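Long-range contacts in light Chain (Clostridium botulinum, PDB 6BVD), which probably acts as the zinc endopeptidase of a mosaic botulinum neurotoxin, cleaving a neuronal SNARE protein in the manner of other clostridial neurotoxin light chains: residues G121-T125 against M180-P184; R135-F139 against G190-T194. All coordinates share one frame; numbering follows the deposited sequence.

Interaction 1 (G121-T125 against M180-P184); sequences GNSYT and MEATP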
# COMPACT_ATOMS: atom_id res chain seq x y z
N GLY A 121 24.05 25.79 -15.14
CA GLY A 121 24.50 27.13 -15.43
C GLY A 121 23.35 28.08 -15.22
O GLY A 121 22.20 27.64 -15.06
N ASN A 122 23.67 29.37 -15.19
CA ASN A 122 22.62 30.38 -15.04
C ASN A 122 23.07 31.71 -15.64
O ASN A 122 24.09 31.78 -16.33
CB ASN A 122 22.24 30.52 -13.56
CG ASN A 122 23.43 30.91 -12.67
OD1 ASN A 122 23.95 32.01 -12.76
ND2 ASN A 122 23.81 30.02 -11.76
N SER A 123 22.31 32.80 -15.39
CA SER A 123 22.63 34.05 -16.05
C SER A 123 24.05 34.55 -15.78
O SER A 123 24.64 35.15 -16.66
CB SER A 123 21.63 35.14 -15.64
OG SER A 123 20.39 34.81 -16.21
N TYR A 124 24.58 34.24 -14.61
CA TYR A 124 25.89 34.74 -14.17
C TYR A 124 26.99 33.68 -14.15
O TYR A 124 27.93 33.80 -13.36
CB TYR A 124 25.75 35.33 -12.78
CG TYR A 124 24.85 36.54 -12.78
CD1 TYR A 124 24.86 37.45 -13.84
CD2 TYR A 124 23.95 36.76 -11.76
CE1 TYR A 124 24.00 38.59 -13.85
CE2 TYR A 124 23.09 37.88 -11.77
CZ TYR A 124 23.13 38.78 -12.81
OH TYR A 124 22.27 39.88 -12.80
N THR A 125 26.88 32.66 -15.01
CA THR A 125 27.98 31.69 -15.20
C THR A 125 28.38 31.70 -16.68
O THR A 125 27.62 32.19 -17.52
CB THR A 125 27.61 30.25 -14.73
OG1 THR A 125 26.52 29.73 -15.50
CG2 THR A 125 27.24 30.21 -13.25
N MET A 180 25.30 40.23 -5.73
CA MET A 180 24.44 39.95 -6.85
C MET A 180 23.56 38.72 -6.61
O MET A 180 23.96 37.78 -5.93
CB MET A 180 25.33 39.74 -8.06
CG MET A 180 24.72 39.94 -9.42
SD MET A 180 26.09 39.78 -10.57
CE MET A 180 27.25 40.67 -9.59
N GLU A 181 22.37 38.68 -7.22
CA GLU A 181 21.48 37.54 -7.00
C GLU A 181 20.88 37.02 -8.30
O GLU A 181 20.21 37.74 -9.04
CB GLU A 181 20.36 37.90 -6.01
CG GLU A 181 20.86 38.04 -4.59
CD GLU A 181 19.75 38.17 -3.57
OE1 GLU A 181 18.58 37.89 -3.90
OE2 GLU A 181 20.06 38.57 -2.42
N ALA A 182 21.20 35.77 -8.60
CA ALA A 182 20.61 35.07 -9.72
C ALA A 182 19.52 34.15 -9.19
O ALA A 182 19.69 33.49 -8.14
CB ALA A 182 21.65 34.28 -10.48
N THR A 183 18.41 34.08 -9.91
CA THR A 183 17.33 33.16 -9.56
C THR A 183 17.02 32.24 -10.75
O THR A 183 16.05 32.44 -11.46
CB THR A 183 16.04 33.93 -9.15
OG1 THR A 183 15.68 34.81 -10.22
CG2 THR A 183 16.31 34.76 -7.93
N PRO A 184 17.89 31.24 -10.97
CA PRO A 184 17.75 30.45 -12.20
C PRO A 184 16.43 29.70 -12.31
O PRO A 184 16.06 29.40 -13.42
CB PRO A 184 18.93 29.45 -12.15
CG PRO A 184 19.52 29.61 -10.73
CD PRO A 184 19.16 30.98 -10.27

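Interaction 2 (R135-F139 against G190-T194); sequences RTVSF and GSIMT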
# COMPACT_ATOMS: atom_id res chain seq x y z
N ARG A 135 25.52 26.46 -5.17
CA ARG A 135 24.45 25.93 -4.34
C ARG A 135 23.12 25.76 -5.06
O ARG A 135 22.20 25.14 -4.49
CB ARG A 135 24.23 26.80 -3.12
CG ARG A 135 23.68 28.16 -3.45
CD ARG A 135 22.96 28.72 -2.27
NE ARG A 135 23.91 29.28 -1.30
CZ ARG A 135 24.08 30.58 -1.08
NH1 ARG A 135 23.45 31.49 -1.81
NH2 ARG A 135 24.97 30.97 -0.18
N THR A 136 23.01 26.25 -6.28
CA THR A 136 21.75 26.05 -7.03
C THR A 136 21.64 24.69 -7.73
O THR A 136 20.54 24.34 -8.17
CB THR A 136 21.53 27.13 -8.13
OG1 THR A 136 22.58 27.09 -9.11
CG2 THR A 136 21.40 28.57 -7.51
N VAL A 137 22.75 23.95 -7.85
CA VAL A 137 22.76 22.68 -8.57
C VAL A 137 23.41 21.51 -7.77
O VAL A 137 23.11 20.37 -8.02
CB VAL A 137 23.47 22.81 -9.94
CG1 VAL A 137 22.65 23.66 -10.88
CG2 VAL A 137 24.93 23.37 -9.79
N SER A 138 24.25 21.79 -6.78
CA SER A 138 24.81 20.70 -6.01
C SER A 138 25.03 21.08 -4.55
O SER A 138 24.92 22.25 -4.18
CB SER A 138 26.12 20.22 -6.67
OG SER A 138 27.09 21.22 -6.56
N PHE A 139 25.26 20.09 -3.70
CA PHE A 139 25.54 20.32 -2.27
C PHE A 139 26.53 19.30 -1.73
O PHE A 139 26.66 18.19 -2.28
CB PHE A 139 24.25 20.28 -1.43
CG PHE A 139 23.33 19.12 -1.78
CD1 PHE A 139 23.53 17.86 -1.23
CD2 PHE A 139 22.26 19.31 -2.66
CE1 PHE A 139 22.69 16.78 -1.53
CE2 PHE A 139 21.40 18.23 -2.98
CZ PHE A 139 21.63 16.95 -2.42
N GLY A 190 16.20 26.55 -14.03
CA GLY A 190 15.74 25.74 -12.93
C GLY A 190 16.77 25.76 -11.82
O GLY A 190 17.88 26.26 -11.99
N SER A 191 16.42 25.24 -10.66
CA SER A 191 17.41 25.12 -9.57
C SER A 191 16.92 24.05 -8.64
O SER A 191 15.76 23.60 -8.79
CB SER A 191 17.60 26.44 -8.80
OG SER A 191 16.49 26.71 -7.96
N ILE A 192 17.76 23.64 -7.70
CA ILE A 192 17.31 22.86 -6.58
C ILE A 192 16.10 23.55 -5.96
O ILE A 192 16.12 24.77 -5.78
CB ILE A 192 18.40 22.69 -5.52
CG1 ILE A 192 19.52 21.77 -6.04
CG2 ILE A 192 17.86 21.99 -4.32
CD1 ILE A 192 20.82 21.88 -5.16
N MET A 193 15.05 22.78 -5.63
CA MET A 193 13.86 23.37 -5.03
C MET A 193 13.78 22.97 -3.58
O MET A 193 14.43 22.03 -3.16
CB MET A 193 12.58 22.98 -5.82
CG MET A 193 12.63 23.48 -7.29
SD MET A 193 12.73 25.33 -7.47
CE MET A 193 11.09 25.85 -6.87
N THR A 194 13.07 23.78 -2.80
CA THR A 194 12.82 23.55 -1.38
C THR A 194 11.31 23.48 -1.15
O THR A 194 10.57 24.37 -1.65
CB THR A 194 13.37 24.71 -0.50
OG1 THR A 194 14.70 25.04 -0.89
CG2 THR A 194 13.34 24.35 0.98

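Interaction 1 (G121-T125 against M180-P184)
Tyr124 reaches from the turn at 121-125 to the loop 180-184, and its ring takes a methionine sulfur on one face and meets an alanine methyl obliquely at CD2. Its CG stands anti to the carbonyl carbon (chi1 -65°), which carries the ring out of the turn toward the other loop. Along the side chain, the first partners appear at the ring: CD2 lies 3.6 Å from CB of Ala182. Next, CE2 touches CG of Met180 at 3.5 Å, while the carbonyl O of Glu181 lies farther off, near the ring plane at its edge. At the far end CZ packs against the same methylene and the sulfur, and OH just reaches Met180 CG. Over the middle of one face sits Met180 SD, 3.7 Å from the centroid of the Tyr124 ring and only 10° off its normal. An unbranched, polarisable methionine suits this place: an extended chi2 (174°) carries the sulfur out over the ring.

Asn122 makes the second, smaller set of contacts. Its CB packs on Pro184 CB at 3.8 Å, apolar carbon on a rigid apolar ring, and OD1 passes near the Ala182 methyl. That oxygen also accepts from Tyr124 N at 3.0 Å, which helps set the rotation of the amide and steadies the start of the tyrosine. Thr125 OG1 takes the Asn122 N-H at 2.9 Å in a nearly straight bond, and Gly121, just before Asn122, has backbone angles that call for glycine. The arrangement is an Asx turn within a type I beta turn, in the loop between helix 104-115 and strand 129-130, joined by a Met-aromatic contact to the loop between strands 168-171 and 193-196.

Interaction 2 (R135-F139 against G190-T194)
The two backbones come closest at Thr136 and Ser191, whose CA atoms lie 5.1 Å apart, just ahead of strands 138-142 and 193-196. One backbone bond joins them: Ile192 N donates its N-H to Thr136 O at 2.9 Å, almost straight at 172°. Beside it, Thr136 CB and Ser191 CB meet at 4.0 Å, small side chains that suit such close backbones. The two strands belong to the same mixed sheet of the zinc protease domain but are not neighbours in it, so this contact joins their approaches rather than pairing them edge to edge. Ile192 fills the space between. Its CG1 is anti to the carbonyl carbon (chi1 -70°), and the extended chain carries CD1 against the other backbone, 3.6 Å from Arg135 O and 3.7 Å from Val137 C. The same methyl reaches Phe139 CD2 at 3.9 Å, meeting the ring at its edge and in its plane. A branched aliphatic residue suits this buried place, its end methyl touching both the backbone and the edge of the ring. Ser191 OG turns back to Ile192 O at 2.9 Å, approaching from above the carbonyl plane, and also accepts from Ile172 N.

In the fold
Interactions 1 and 2 have centres about 12 Å apart and share a continuous piece of chain, since the loop 180-184 leads on to 190-194. The facing ends of these two segments, Pro184 and Gly190, come together: Pro184 O and Gly190 N are 2.9 Å apart, probably hydrogen-bonded. Pro184 also packs against the second contact, its CG lying 3.9 Å from Thr136 CG2. Interaction 1 is the more peripheral, its centre about 22 Å from the centre of the chain, against about 14 Å for the buried interaction 2. Met193, next to Ile192, packs on Val233 and Leu237 of helix 222-237, which carries two of the zinc ligands, His228 and His232, the third being Glu266.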